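PDB 2PYY: ionotropic glutamate receptor bacterial homologue from Nostoc punctiforme, which binds L-glutamate as the ligand-binding core of a bacterial ionotropic glutamate receptor homologue, probably by closing its two lobes around the amino acid. Local coordinates for residues 84-89 / 184-189; 10-15 / 65-70; 103-108 / 175-180. All blocks are in the same frame, centred on the assembly; numbering follows the deposited sequence.

Contact 1: residues 84-89 / 184-189; sequences PIFASG and ESYGII
Y186, S88 and I85 account for about half of the surface buried where the two antiparallel strands meet, and they show how a bulge and a hydroxyl pair come together round one aromatic side chain. F86, S88 and Y186 share a face of the sheet; on it, the CG of Y186 stands anti to its carbonyl carbon (chi1 -59°), which turns the ring along the strand beneath S88. S88 sits over one face of that ring, with CB 3.3 Å from Y186 CZ, and its OG donates a hydrogen bond of 2.8 Å to Y186 OH. The tyrosine hydroxyl is also bonded to D158, so two partners fix the rotation of the phenol. F86 lies alongside Y186 and points the same way, yet the rings, tilted by 18° with centroids 5.9 Å apart, are slid past one another and barely overlap; the closer touch is F86 CB against Y186 CD2 at 3.8 Å.

I85 comes in at about a right angle to Y186. Its N donates a short, fairly straight bond of 2.6 Å to Y186 O, while its CG1 packs on Y186 CB at 3.9 Å. Y186 N in turn bonds to F86 O at 3.0 Å, and further on S88 and E184 exchange backbone bonds in both directions. F15 and F26 send ring contacts into the same aromatic cluster. Because I85 and F86 both face Y186, the arrangement is a classic beta bulge, set in the paired strands that run between the two lobes of a periplasmic-binding-protein fold, with Y186 lining the glutamate pocket.

Contact 2: residues 10-15 / 65-70; sequences RVIPPF and GIAAIS. With GLU (glutamic acid), chain E.
A67 meets R10 first: its CB rests against the backbone of R10, 3.6 Å from R10 O, and also touches R10 CB. A68 follows, turning its methyl toward I12 and F15. I12 has CG1 anti to its backbone N (chi1 175°), a setting that directs CG2 onto A68 CB at 3.7 Å and lets CD1 approach the ligand carboxylate; F15 CD1 lies beside the same methyl at 4.2 Å. The two alanines thus pack through their methyls, and A68 also uses its backbone for recognition. A68 O accepts a bond of 2.7 Å from the glutamate N, which also reaches S70 OG at 2.8 Å. S70 N donates an almost straight bond of 2.8 Å to O of the ligand's alpha-carboxylate.

The distal carboxylate of the ligand lies over a face of the R10 guanidinium, though it is modelled too close for its exact placing to be trusted. With an alanine here, that carboxylate is likely to be left without the positive charge against it, and a gap would open there. D158, R75, T118 and T122 also hydrogen-bond the ligand. Around the contact, helix 26-38 packs against F15 and I66, helix 159-166 against I12 and F15, helix 50-58 against R10 and I69, and strand 175-190 against A68 and S70.

Contact 3: residues 103-108 / 175-180; sequences DIRSID and EIVGSI
Two bends in R105, at chi2 (-111°) and chi3 (83°), fold its chain back so that the guanidinium reaches V177 and E175, whereas E175 starts with CG anti to its backbone N and runs out fully extended to meet it. The guanidinium spreads over the valine: V177 CG1 sits 3.3 Å from its plane, displaced toward the rim, and V177 CG2 is 3.4 Å from R105 NH2. E175 OE1 arrives at the edge, near that plane, in a salt bridge whose hydrogen bond from NH2 is long and weak at 3.4 Å. The carboxylate plane is 68° from the guanidinium plane, in keeping with a contact through one oxygen and not a two-pronged pair.

Backbone atoms press closer. R105 O lies 3.2 Å from V177 CG1, and at G178, where phi is positive, a beta carbon would come tight against the same oxygen. R105 N is hydrogen-bonded to the D109 carboxylate. Both charged residues are exposed and touch a crystal neighbour, so their exact pose may partly reflect lattice packing. Here a surface loop of the periplasmic-binding-protein-like fold lies on the start of strand 175-190, in the mixed sheet where it pairs with 86-94.

In the fold
Contact 2 closes first along the chain, bringing the loop after strand 5-10 back to strand 64-66 at the parallel sheet (42-47, 5-10, 64-66) and enclosing helices 26-38 and 50-58. Contact 1 opens only after that, joining strand 86-94 to the late part of strand 175-190 in the mixed sheet. Nested inside its long loop is contact 3, which ties the connection leading to strand 114-118 to the beginning of strand 175-190. Contacts 1 and 2 touch through E184 and S70 and through Y186 and F15, and a backbone bond from G65 to I189 links the two sheets. Contact 3 meets contact 1 where I180 packs on G89, but does not touch contact 2.

Contact 1: residues 84-89 / 184-189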
# COMPACT_ATOMS: atom_id res chain seq x y z
N PRO B 84 12.09 -0.67 -6.37
CA PRO B 84 11.84 0.60 -5.68
C PRO B 84 12.83 1.69 -6.10
O PRO B 84 14.01 1.41 -6.30
CB PRO B 84 11.96 0.23 -4.20
CG PRO B 84 12.81 -1.01 -4.20
CD PRO B 84 12.30 -1.76 -5.40
N ILE B 85 12.35 2.92 -6.24
CA ILE B 85 13.24 4.02 -6.63
C ILE B 85 13.50 4.93 -5.44
O ILE B 85 14.32 5.85 -5.53
CB ILE B 85 12.64 4.93 -7.72
CG1 ILE B 85 11.31 5.51 -7.22
CG2 ILE B 85 12.50 4.16 -9.01
CD1 ILE B 85 10.65 6.48 -8.14
N PHE B 86 12.80 4.68 -4.35
CA PHE B 86 12.92 5.52 -3.15
C PHE B 86 12.27 4.86 -1.93
O PHE B 86 11.31 4.10 -2.07
CB PHE B 86 12.21 6.85 -3.42
CG PHE B 86 12.64 7.96 -2.50
CD1 PHE B 86 13.69 8.81 -2.85
CD2 PHE B 86 11.99 8.18 -1.29
CE1 PHE B 86 14.08 9.87 -2.01
CE2 PHE B 86 12.36 9.23 -0.44
CZ PHE B 86 13.41 10.07 -0.81
N ALA B 87 12.80 5.15 -0.75
CA ALA B 87 12.27 4.62 0.51
C ALA B 87 11.53 5.78 1.18
O ALA B 87 12.14 6.81 1.48
CB ALA B 87 13.41 4.13 1.41
N SER B 88 10.23 5.62 1.40
CA SER B 88 9.42 6.69 2.01
C SER B 88 8.42 6.13 3.03
O SER B 88 8.56 5.00 3.48
CB SER B 88 8.67 7.44 0.90
OG SER B 88 7.92 8.53 1.40
N GLY B 89 7.42 6.93 3.39
CA GLY B 89 6.43 6.46 4.34
C GLY B 89 5.50 7.56 4.81
O GLY B 89 5.75 8.74 4.56
N GLU B 184 6.66 2.83 3.12
CA GLU B 184 6.26 2.50 1.76
C GLU B 184 7.42 2.87 0.84
O GLU B 184 8.17 3.80 1.12
CB GLU B 184 5.03 3.30 1.33
CG GLU B 184 3.87 3.31 2.33
CD GLU B 184 2.59 3.93 1.76
OE1 GLU B 184 2.65 5.05 1.19
OE2 GLU B 184 1.53 3.28 1.91
N SER B 185 7.57 2.14 -0.25
CA SER B 185 8.63 2.47 -1.17
C SER B 185 7.93 2.94 -2.44
O SER B 185 6.77 2.57 -2.70
CB SER B 185 9.53 1.26 -1.44
OG SER B 185 8.96 0.39 -2.40
N TYR B 186 8.60 3.78 -3.21
CA TYR B 186 8.04 4.28 -4.47
C TYR B 186 8.66 3.50 -5.60
O TYR B 186 9.83 3.10 -5.51
CB TYR B 186 8.38 5.75 -4.71
CG TYR B 186 7.90 6.70 -3.66
CD1 TYR B 186 6.73 6.45 -2.93
CD2 TYR B 186 8.59 7.88 -3.42
CE1 TYR B 186 6.27 7.36 -1.98
CE2 TYR B 186 8.14 8.80 -2.49
CZ TYR B 186 6.98 8.54 -1.77
OH TYR B 186 6.56 9.46 -0.85
N GLY B 187 7.90 3.34 -6.68
CA GLY B 187 8.40 2.62 -7.83
C GLY B 187 7.78 3.22 -9.08
O GLY B 187 6.94 4.12 -8.99
N ILE B 188 8.22 2.74 -10.24
CA ILE B 188 7.67 3.19 -11.51
C ILE B 188 6.54 2.18 -11.73
O ILE B 188 6.76 0.97 -11.58
CB ILE B 188 8.76 3.11 -12.64
CG1 ILE B 188 9.80 4.22 -12.40
CG2 ILE B 188 8.12 3.28 -14.03
CD1 ILE B 188 11.10 4.10 -13.25
N ILE B 189 5.34 2.66 -12.02
CA ILE B 189 4.21 1.75 -12.22
C ILE B 189 4.11 1.47 -13.71
O ILE B 189 4.24 2.38 -14.53
CB ILE B 189 2.89 2.36 -11.64
CG1 ILE B 189 1.79 1.30 -11.56
CG2 ILE B 189 2.45 3.56 -12.49
CD1 ILE B 189 0.64 1.67 -10.63

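Contact 2: residues 10-15 / 65-70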
# COMPACT_ATOMS: atom_id res chain seq x y z
N ARG B 10 2.83 13.04 -12.02
CA ARG B 10 1.93 13.70 -11.10
C ARG B 10 2.82 14.66 -10.32
O ARG B 10 3.90 14.29 -9.86
CB ARG B 10 1.27 12.65 -10.19
CG ARG B 10 0.29 13.19 -9.17
CD ARG B 10 0.96 13.29 -7.82
NE ARG B 10 0.16 14.02 -6.84
CZ ARG B 10 -1.05 13.65 -6.43
NH1 ARG B 10 -1.62 12.55 -6.92
NH2 ARG B 10 -1.71 14.39 -5.56
N VAL B 11 2.37 15.90 -10.23
CA VAL B 11 3.10 16.96 -9.54
C VAL B 11 3.06 16.75 -8.03
O VAL B 11 1.99 16.72 -7.43
CB VAL B 11 2.51 18.34 -9.90
CG1 VAL B 11 3.29 19.45 -9.19
CG2 VAL B 11 2.58 18.53 -11.42
N ILE B 12 4.24 16.60 -7.43
CA ILE B 12 4.36 16.39 -6.00
C ILE B 12 5.83 16.64 -5.60
O ILE B 12 6.65 15.73 -5.63
CB ILE B 12 3.93 14.94 -5.60
CG1 ILE B 12 4.19 14.72 -4.10
CG2 ILE B 12 4.66 13.91 -6.46
CD1 ILE B 12 3.04 14.03 -3.40
N PRO B 13 6.16 17.89 -5.25
CA PRO B 13 7.53 18.24 -4.86
C PRO B 13 7.99 17.56 -3.59
O PRO B 13 7.18 17.28 -2.70
CB PRO B 13 7.48 19.77 -4.75
CG PRO B 13 6.06 20.05 -4.40
CD PRO B 13 5.30 19.08 -5.30
N PRO B 14 9.29 17.29 -3.47
CA PRO B 14 10.34 17.59 -4.46
C PRO B 14 10.58 16.50 -5.51
O PRO B 14 11.62 16.51 -6.17
CB PRO B 14 11.56 17.81 -3.58
CG PRO B 14 11.38 16.74 -2.55
CD PRO B 14 9.90 16.81 -2.21
N PHE B 15 9.65 15.56 -5.65
CA PHE B 15 9.81 14.50 -6.65
C PHE B 15 9.49 15.02 -8.06
O PHE B 15 10.24 14.78 -9.00
CB PHE B 15 8.94 13.29 -6.29
CG PHE B 15 9.31 12.68 -4.96
CD1 PHE B 15 8.76 13.18 -3.78
CD2 PHE B 15 10.30 11.70 -4.88
CE1 PHE B 15 9.21 12.72 -2.53
CE2 PHE B 15 10.76 11.24 -3.65
CZ PHE B 15 10.21 11.74 -2.47
N GLY B 65 4.21 5.15 -15.54
CA GLY B 65 4.06 6.38 -14.80
C GLY B 65 5.06 6.47 -13.66
O GLY B 65 5.49 5.45 -13.13
N ILE B 66 5.45 7.68 -13.30
CA ILE B 66 6.41 7.86 -12.23
C ILE B 66 6.11 9.19 -11.54
O ILE B 66 5.68 10.16 -12.17
CB ILE B 66 7.86 7.88 -12.76
CG1 ILE B 66 8.84 8.05 -11.60
CG2 ILE B 66 8.04 9.04 -13.74
CD1 ILE B 66 10.32 7.97 -12.00
N ALA B 67 6.32 9.21 -10.23
CA ALA B 67 6.11 10.40 -9.41
C ALA B 67 6.54 9.99 -8.01
O ALA B 67 7.72 9.71 -7.77
CB ALA B 67 4.63 10.80 -9.42
N ALA B 68 5.58 9.95 -7.10
CA ALA B 68 5.80 9.54 -5.73
C ALA B 68 4.74 8.45 -5.54
O ALA B 68 3.87 8.56 -4.69
CB ALA B 68 5.54 10.71 -4.78
N ILE B 69 4.84 7.42 -6.37
CA ILE B 69 3.90 6.31 -6.38
C ILE B 69 4.21 5.12 -5.47
O ILE B 69 5.08 4.30 -5.76
CB ILE B 69 3.74 5.77 -7.84
CG1 ILE B 69 3.53 6.94 -8.80
CG2 ILE B 69 2.55 4.79 -7.92
CD1 ILE B 69 3.34 6.54 -10.26
N SER B 70 3.49 5.02 -4.35
CA SER B 70 3.70 3.93 -3.41
C SER B 70 3.35 2.58 -4.01
O SER B 70 2.33 2.42 -4.68
CB SER B 70 2.84 4.16 -2.17
OG SER B 70 3.22 5.36 -1.53
N GLU E . 2.75 8.04 -2.29
CA GLU E . 1.30 8.38 -2.39
C GLU E . 0.56 7.27 -3.14
O GLU E . 1.22 6.58 -3.94
CB GLU E . 1.11 9.70 -3.13
CG GLU E . -0.33 10.19 -3.18
CD GLU E . -0.51 11.42 -4.06
OE1 GLU E . -1.60 12.04 -4.00
OE2 GLU E . 0.43 11.77 -4.80
OXT GLU E . -0.66 7.11 -2.92

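Contact 3: residues 103-108 / 175-180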
# COMPACT_ATOMS: atom_id res chain seq x y z
N ASP B 103 -2.47 18.26 21.08
CA ASP B 103 -2.88 17.00 21.68
C ASP B 103 -2.70 15.82 20.72
O ASP B 103 -3.23 14.73 20.94
CB ASP B 103 -4.34 17.08 22.14
CG ASP B 103 -5.31 17.16 20.98
OD1 ASP B 103 -5.21 18.11 20.18
OD2 ASP B 103 -6.19 16.28 20.87
N ILE B 104 -1.95 16.06 19.66
CA ILE B 104 -1.68 15.03 18.67
C ILE B 104 -0.17 14.85 18.55
O ILE B 104 0.53 15.77 18.12
CB ILE B 104 -2.26 15.41 17.29
CG1 ILE B 104 -3.77 15.65 17.44
CG2 ILE B 104 -1.97 14.30 16.28
CD1 ILE B 104 -4.46 16.04 16.15
N ARG B 105 0.33 13.68 18.93
CA ARG B 105 1.76 13.41 18.89
C ARG B 105 2.08 12.09 18.21
O ARG B 105 3.24 11.82 17.90
CB ARG B 105 2.33 13.37 20.31
CG ARG B 105 2.05 14.62 21.14
CD ARG B 105 3.34 15.38 21.38
NE ARG B 105 3.68 16.25 20.26
CZ ARG B 105 4.92 16.60 19.94
NH1 ARG B 105 5.94 16.16 20.66
NH2 ARG B 105 5.14 17.43 18.93
N SER B 106 1.06 11.27 17.99
CA SER B 106 1.27 9.98 17.34
C SER B 106 -0.03 9.39 16.83
O SER B 106 -1.10 9.99 16.98
CB SER B 106 1.94 9.00 18.31
OG SER B 106 1.06 8.65 19.37
N ILE B 107 0.06 8.20 16.23
CA ILE B 107 -1.11 7.51 15.70
C ILE B 107 -2.20 7.41 16.75
O ILE B 107 -3.38 7.60 16.46
CB ILE B 107 -0.76 6.09 15.28
CG1 ILE B 107 0.74 6.01 14.94
CG2 ILE B 107 -1.61 5.68 14.09
CD1 ILE B 107 1.25 4.59 14.74
N ASP B 108 -1.79 7.10 17.97
CA ASP B 108 -2.69 6.95 19.10
C ASP B 108 -3.55 8.18 19.32
O ASP B 108 -4.59 8.11 19.96
CB ASP B 108 -1.90 6.66 20.37
CG ASP B 108 -1.21 5.32 20.34
OD1 ASP B 108 -0.48 5.00 21.30
OD2 ASP B 108 -1.40 4.58 19.35
N GLU B 175 4.33 21.71 11.95
CA GLU B 175 5.31 20.84 12.60
C GLU B 175 5.03 19.36 12.32
O GLU B 175 3.88 18.93 12.28
CB GLU B 175 5.32 21.10 14.12
CG GLU B 175 6.21 20.15 14.92
CD GLU B 175 6.20 20.42 16.42
OE1 GLU B 175 6.92 19.70 17.15
OE2 GLU B 175 5.49 21.33 16.88
N ILE B 176 6.10 18.59 12.12
CA ILE B 176 6.00 17.16 11.87
C ILE B 176 6.22 16.43 13.18
O ILE B 176 7.17 16.73 13.91
CB ILE B 176 7.07 16.69 10.85
CG1 ILE B 176 6.79 17.34 9.49
CG2 ILE B 176 7.06 15.17 10.73
CD1 ILE B 176 7.80 16.99 8.42
N VAL B 177 5.36 15.46 13.48
CA VAL B 177 5.46 14.73 14.74
C VAL B 177 5.43 13.21 14.60
O VAL B 177 4.90 12.66 13.63
CB VAL B 177 4.33 15.15 15.71
CG1 VAL B 177 4.59 14.58 17.10
CG2 VAL B 177 4.22 16.67 15.77
N GLY B 178 6.00 12.54 15.60
CA GLY B 178 6.03 11.09 15.62
C GLY B 178 6.92 10.48 14.56
O GLY B 178 7.52 11.18 13.74
N SER B 179 7.02 9.16 14.59
CA SER B 179 7.82 8.43 13.62
C SER B 179 6.96 8.05 12.42
O SER B 179 5.79 8.41 12.35
CB SER B 179 8.39 7.17 14.28
OG SER B 179 7.40 6.48 15.03
N ILE B 180 7.55 7.33 11.47
CA ILE B 180 6.81 6.92 10.29
C ILE B 180 5.72 5.94 10.71
O ILE B 180 5.99 4.95 11.39
CB ILE B 180 7.74 6.24 9.27
CG1 ILE B 180 9.01 7.08 9.07
CG2 ILE B 180 7.01 6.06 7.95
CD1 ILE B 180 8.74 8.52 8.67